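Local coordinates for tyrosine recombinase XerH (Helicobacter pylori, PDB 5JK0), which cuts and rejoins DNA as a site-specific tyrosine recombinase involved in chromosome segregation, and is captured here on its difH site before cleavage, at residues 84-89 against 115-120; 135-140 against 152-157. One frame throughout, in Å; residues are numbered along the deposited sequence.

Interaction 1: 84-89 against 115-120; sequences HEYFSK and SVYTGG
Tyr-117, in the last turn of helix 107-117, reaches across to helix 74-93 and ends among Glu-85, Tyr-86 and Lys-89, so that one long side chain makes the whole contact. Its hydroxyl OH donates a hydrogen bond to Glu-85 OE2 over 3.1 Å. The carboxylate accepts with its anti lone pair, the one turned away from OE1, and its oxygen lies in the plane of the phenol ring, at the edge, although the carboxylate itself is rotated 42° from that plane. Glu-85 gets there by pointing CG away from its own backbone N (chi1 173°) and running on straight to CD. Lys-89 comes from the opposite direction with a chain extended beyond CG, and its NZ stops 3.6 Å from Tyr-117 OH; the ammonium would add positive charge beside the bonded pair. Below this polar end the contact is apolar: Tyr-117 CE1 rests against Tyr-86 CB at 3.8 Å and is nearly as close to Tyr-86 CD1. Phe-113, one turn back on helix 107-117, meets both tyrosine rings. The contact thus ties the end of that helix to helix 74-93 within the core-binding domain, where Phe-43 of a second subunit packs on Tyr-86 and makes a cation-pi contact with Lys-89.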
loop_
_atom_site.group_PDB
_atom_site.type_symbol
_atom_site.label_atom_id
_atom_site.label_comp_id
_atom_site.label_asym_id
_atom_site.label_seq_id
_atom_site.Cartn_x
_atom_site.Cartn_y
_atom_site.Cartn_z
ATOM N N HIS D 84 9.047 18.118 -25.362
ATOM C CA HIS D 84 9.008 19.178 -26.360
ATOM C C HIS D 84 8.919 18.582 -27.759
ATOM O O HIS D 84 8.142 19.047 -28.593
ATOM C CB HIS D 84 10.235 20.081 -26.255
ATOM C CG HIS D 84 10.424 20.971 -27.443
ATOM N ND1 HIS D 84 11.277 20.655 -28.478
ATOM C CD2 HIS D 84 9.858 22.157 -27.769
ATOM C CE1 HIS D 84 11.233 21.613 -29.388
ATOM N NE2 HIS D 84 10.380 22.535 -28.982
ATOM N N GLU D 85 9.721 17.550 -28.001
ATOM C CA GLU D 85 9.694 16.826 -29.268
ATOM C C GLU D 85 8.311 16.233 -29.520
ATOM O O GLU D 85 7.795 16.285 -30.636
ATOM C CB GLU D 85 10.752 15.722 -29.275
ATOM C CG GLU D 85 10.694 14.803 -30.482
ATOM C CD GLU D 85 11.654 13.635 -30.368
ATOM O OE1 GLU D 85 12.806 13.766 -30.832
ATOM O OE2 GLU D 85 11.259 12.588 -29.812
ATOM N N TYR D 86 7.722 15.674 -28.469
ATOM C CA TYR D 86 6.373 15.128 -28.531
ATOM C C TYR D 86 5.352 16.208 -28.866
ATOM O O TYR D 86 4.572 16.065 -29.806
ATOM C CB TYR D 86 6.011 14.454 -27.202
ATOM C CG TYR D 86 4.531 14.185 -27.020
ATOM C CD1 TYR D 86 3.927 13.078 -27.607
ATOM C CD2 TYR D 86 3.740 15.034 -26.255
ATOM C CE1 TYR D 86 2.575 12.829 -27.441
ATOM C CE2 TYR D 86 2.389 14.794 -26.086
ATOM C CZ TYR D 86 1.812 13.692 -26.680
ATOM O OH TYR D 86 0.467 13.454 -26.510
ATOM N N PHE D 87 5.367 17.290 -28.093
ATOM C CA PHE D 87 4.371 18.347 -28.222
ATOM C C PHE D 87 4.413 19.035 -29.586
ATOM O O PHE D 87 3.378 19.443 -30.110
ATOM C CB PHE D 87 4.556 19.386 -27.111
ATOM C CG PHE D 87 3.549 20.502 -27.149
ATOM C CD1 PHE D 87 2.268 20.313 -26.653
ATOM C CD2 PHE D 87 3.881 21.738 -27.678
ATOM C CE1 PHE D 87 1.337 21.335 -26.689
ATOM C CE2 PHE D 87 2.956 22.765 -27.716
ATOM C CZ PHE D 87 1.683 22.563 -27.219
ATOM N N SER D 88 5.605 19.159 -30.157
ATOM C CA SER D 88 5.769 19.857 -31.430
ATOM C C SER D 88 5.065 19.137 -32.578
ATOM O O SER D 88 4.605 19.773 -33.526
ATOM C CB SER D 88 7.254 20.029 -31.757
ATOM O OG SER D 88 7.897 18.774 -31.893
ATOM N N LYS D 89 4.976 17.814 -32.487
ATOM C CA LYS D 89 4.345 17.029 -33.542
ATOM C C LYS D 89 2.941 16.565 -33.158
ATOM O O LYS D 89 2.110 16.309 -34.028
ATOM C CB LYS D 89 5.215 15.820 -33.899
ATOM C CG LYS D 89 5.487 14.874 -32.739
ATOM C CD LYS D 89 6.361 13.710 -33.174
ATOM C CE LYS D 89 6.628 12.754 -32.022
ATOM N NZ LYS D 89 7.461 11.595 -32.448
ATOM N N SER D 115 2.931 7.139 -21.485
ATOM C CA SER D 115 2.656 5.793 -21.978
ATOM C C SER D 115 3.471 5.467 -23.227
ATOM O O SER D 115 3.967 4.352 -23.382
ATOM C CB SER D 115 1.164 5.627 -22.271
ATOM O OG SER D 115 0.755 6.496 -23.314
ATOM N N VAL D 116 3.606 6.447 -24.113
ATOM C CA VAL D 116 4.331 6.251 -25.365
ATOM C C VAL D 116 5.845 6.233 -25.166
ATOM O O VAL D 116 6.528 5.316 -25.625
ATOM C CB VAL D 116 3.976 7.347 -26.391
ATOM C CG1 VAL D 116 4.894 7.265 -27.604
ATOM C CG2 VAL D 116 2.516 7.234 -26.811
ATOM N N TYR D 117 6.364 7.240 -24.471
ATOM C CA TYR D 117 7.808 7.440 -24.375
ATOM C C TYR D 117 8.492 6.617 -23.281
ATOM O O TYR D 117 9.715 6.665 -23.144
ATOM C CB TYR D 117 8.111 8.926 -24.163
ATOM C CG TYR D 117 8.176 9.724 -25.446
ATOM C CD1 TYR D 117 7.018 10.077 -26.129
ATOM C CD2 TYR D 117 9.397 10.124 -25.974
ATOM C CE1 TYR D 117 7.077 10.807 -27.305
ATOM C CE2 TYR D 117 9.466 10.854 -27.147
ATOM C CZ TYR D 117 8.304 11.192 -27.808
ATOM O OH TYR D 117 8.369 11.919 -28.977
ATOM N N THR D 118 7.718 5.864 -22.506
ATOM C CA THR D 118 8.299 5.009 -21.473
ATOM C C THR D 118 8.033 3.536 -21.752
ATOM O O THR D 118 8.281 2.682 -20.900
ATOM C CB THR D 118 7.757 5.348 -20.074
ATOM O OG1 THR D 118 6.345 5.112 -20.038
ATOM C CG2 THR D 118 8.043 6.802 -19.725
ATOM N N GLY D 119 7.527 3.242 -22.944
ATOM C CA GLY D 119 7.256 1.872 -23.336
ATOM C C GLY D 119 8.525 1.047 -23.433
ATOM O O GLY D 119 9.410 1.345 -24.235
ATOM N N GLY D 120 8.617 0.012 -22.605
ATOM C CA GLY D 120 9.769 -0.871 -22.616
ATOM C C GLY D 120 10.830 -0.482 -21.605
ATOM O O GLY D 120 11.833 -1.178 -21.450
#

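Interaction 2: 135-140 against 152-157; sequences GLFSYI and YIYNIT
Phe-137 turns the edge of its ring into one face of Tyr-154, an edge-to-face aromatic pair with centroids 5.0 Å apart and planes at 63°. The atom that leads is Phe-137 CD1, poised 3.8 Å above the middle of the tyrosine ring and therefore almost equally far from all six of its carbons. The opposite face is covered from within the same loop: Tyr-152 CE2 also stands over the ring centre, leaving Tyr-154 sandwiched between a helix residue and its own near neighbour. Ile-140, one turn along from Phe-137, approaches differently. Its CG2 branch, set anti to the backbone N, with CG1 anti to the carbonyl carbon (chi1 -61°), touches the ring edge at Tyr-154 CE2, 3.8 Å away. Further down the loop, Ile-156 CG1 lies 4.2 Å from Phe-137 CB. Tyr-154 OH is hydrogen-bonded to the carbonyl O of Leu-102, while Asp-141 accepts hydrogen bonds from the backbone N of Tyr-154 and Asn-155. The irregular segment 152-157, which follows helix 123-143, thus runs back along that helix; Phe-137 also packs on Phe-83 of helix 74-93 and Leu-110 of helix 107-117, and Ile-140 on Trp-19 of helix 12-30.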
loop_
_atom_site.group_PDB
_atom_site.type_symbol
_atom_site.label_atom_id
_atom_site.label_comp_id
_atom_site.label_asym_id
_atom_site.label_seq_id
_atom_site.Cartn_x
_atom_site.Cartn_y
_atom_site.Cartn_z
ATOM N N GLY D 135 7.714 18.809 -11.941
ATOM C CA GLY D 135 8.561 19.933 -11.585
ATOM C C GLY D 135 8.448 21.096 -12.552
ATOM O O GLY D 135 8.450 22.257 -12.142
ATOM N N LEU D 136 8.345 20.785 -13.841
ATOM C CA LEU D 136 8.272 21.815 -14.873
ATOM C C LEU D 136 7.016 22.670 -14.741
ATOM O O LEU D 136 7.091 23.897 -14.730
ATOM C CB LEU D 136 8.319 21.184 -16.266
ATOM C CG LEU D 136 8.142 22.152 -17.439
ATOM C CD1 LEU D 136 9.254 23.195 -17.458
ATOM C CD2 LEU D 136 8.085 21.402 -18.764
ATOM N N PHE D 137 5.864 22.017 -14.637
ATOM C CA PHE D 137 4.590 22.729 -14.618
ATOM C C PHE D 137 4.266 23.304 -13.241
ATOM O O PHE D 137 3.443 24.212 -13.120
ATOM C CB PHE D 137 3.464 21.809 -15.097
ATOM C CG PHE D 137 3.558 21.463 -16.556
ATOM C CD1 PHE D 137 3.072 22.333 -17.519
ATOM C CD2 PHE D 137 4.147 20.278 -16.965
ATOM C CE1 PHE D 137 3.166 22.025 -18.864
ATOM C CE2 PHE D 137 4.244 19.965 -18.309
ATOM C CZ PHE D 137 3.753 20.840 -19.259
ATOM N N SER D 138 4.914 22.779 -12.205
ATOM C CA SER D 138 4.831 23.395 -10.886
ATOM C C SER D 138 5.594 24.712 -10.918
ATOM O O SER D 138 5.193 25.695 -10.296
ATOM C CB SER D 138 5.396 22.473 -9.803
ATOM O OG SER D 138 5.396 23.112 -8.537
ATOM N N TYR D 139 6.696 24.715 -11.659
ATOM C CA TYR D 139 7.521 25.904 -11.833
ATOM C C TYR D 139 6.788 26.969 -12.645
ATOM O O TYR D 139 6.841 28.154 -12.319
ATOM C CB TYR D 139 8.843 25.530 -12.509
ATOM C CG TYR D 139 9.751 26.702 -12.812
ATOM C CD1 TYR D 139 10.623 27.200 -11.849
ATOM C CD2 TYR D 139 9.745 27.302 -14.065
ATOM C CE1 TYR D 139 11.456 28.268 -12.127
ATOM C CE2 TYR D 139 10.574 28.369 -14.350
ATOM C CZ TYR D 139 11.427 28.847 -13.380
ATOM O OH TYR D 139 12.252 29.910 -13.667
ATOM N N ILE D 140 6.104 26.541 -13.702
ATOM C CA ILE D 140 5.359 27.463 -14.554
ATOM C C ILE D 140 4.209 28.116 -13.785
ATOM O O ILE D 140 3.950 29.310 -13.935
ATOM C CB ILE D 140 4.805 26.751 -15.805
ATOM C CG1 ILE D 140 5.950 26.189 -16.651
ATOM C CG2 ILE D 140 3.966 27.707 -16.639
ATOM C CD1 ILE D 140 5.492 25.438 -17.886
ATOM N N TYR D 152 -2.050 31.738 -14.684
ATOM C CA TYR D 152 -2.716 30.524 -15.141
ATOM C C TYR D 152 -2.196 29.342 -14.332
ATOM O O TYR D 152 -0.991 29.216 -14.114
ATOM C CB TYR D 152 -2.478 30.296 -16.638
ATOM C CG TYR D 152 -3.176 29.071 -17.192
ATOM C CD1 TYR D 152 -4.471 29.151 -17.690
ATOM C CD2 TYR D 152 -2.538 27.835 -17.222
ATOM C CE1 TYR D 152 -5.111 28.036 -18.200
ATOM C CE2 TYR D 152 -3.171 26.713 -17.726
ATOM C CZ TYR D 152 -4.456 26.820 -18.214
ATOM O OH TYR D 152 -5.091 25.710 -18.719
ATOM N N ILE D 153 -3.101 28.479 -13.883
ATOM C CA ILE D 153 -2.714 27.355 -13.037
ATOM C C ILE D 153 -2.955 26.012 -13.721
ATOM O O ILE D 153 -4.085 25.688 -14.088
ATOM C CB ILE D 153 -3.473 27.374 -11.697
ATOM C CG1 ILE D 153 -3.341 28.744 -11.029
ATOM C CG2 ILE D 153 -2.965 26.272 -10.780
ATOM C CD1 ILE D 153 -1.910 29.172 -10.795
ATOM N N TYR D 154 -1.888 25.237 -13.887
ATOM C CA TYR D 154 -1.993 23.899 -14.463
ATOM C C TYR D 154 -2.488 22.895 -13.431
ATOM O O TYR D 154 -3.412 22.124 -13.696
ATOM C CB TYR D 154 -0.646 23.442 -15.024
ATOM C CG TYR D 154 -0.295 24.047 -16.364
ATOM C CD1 TYR D 154 -0.780 23.495 -17.543
ATOM C CD2 TYR D 154 0.527 25.165 -16.452
ATOM C CE1 TYR D 154 -0.460 24.041 -18.773
ATOM C CE2 TYR D 154 0.854 25.717 -17.679
ATOM C CZ TYR D 154 0.355 25.151 -18.835
ATOM O OH TYR D 154 0.675 25.693 -20.056
ATOM N N ASN D 155 -1.861 22.916 -12.256
ATOM C CA ASN D 155 -2.184 22.004 -11.161
ATOM C C ASN D 155 -2.127 20.540 -11.595
ATOM O O ASN D 155 -3.051 19.766 -11.345
ATOM C CB ASN D 155 -3.563 22.330 -10.581
ATOM C CG ASN D 155 -3.810 21.653 -9.245
ATOM O OD1 ASN D 155 -2.874 21.226 -8.569
ATOM N ND2 ASN D 155 -5.077 21.549 -8.860
ATOM N N ILE D 156 -1.036 20.173 -12.259
ATOM C CA ILE D 156 -0.822 18.789 -12.661
ATOM C C ILE D 156 -0.422 17.956 -11.450
ATOM O O ILE D 156 0.501 18.315 -10.720
ATOM C CB ILE D 156 0.265 18.673 -13.744
ATOM C CG1 ILE D 156 -0.063 19.576 -14.935
ATOM C CG2 ILE D 156 0.413 17.227 -14.191
ATOM C CD1 ILE D 156 -1.336 19.195 -15.657
ATOM N N THR D 157 -1.119 16.845 -11.237
ATOM C CA THR D 157 -0.860 16.004 -10.076
ATOM C C THR D 157 -0.337 14.627 -10.473
ATOM O O THR D 157 0.578 14.101 -9.836
ATOM C CB THR D 157 -2.126 15.832 -9.215
ATOM O OG1 THR D 157 -3.174 15.264 -10.008
ATOM C CG2 THR D 157 -2.583 17.177 -8.671
#

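The two contacts differ in kind: interaction 1 joins helix to helix through a tyrosine with a polar end, whereas interaction 2 folds a loop onto a helix through ring and aliphatic packing. Their centres are 19 Å apart and their nearest atoms about 7 Å, so they do not touch. Helices 74-93 and 107-117, which meet in interaction 1, also supply Phe-83 and Leu-110 to the surroundings of interaction 2. Both contacts lie away from the predicted catalytic residues, yet near DNA, with nearest atoms about 5 Å and 6 Å from it respectively. Each also borders another subunit: the second at interaction 1, and Ile-153 of the third at interaction 2.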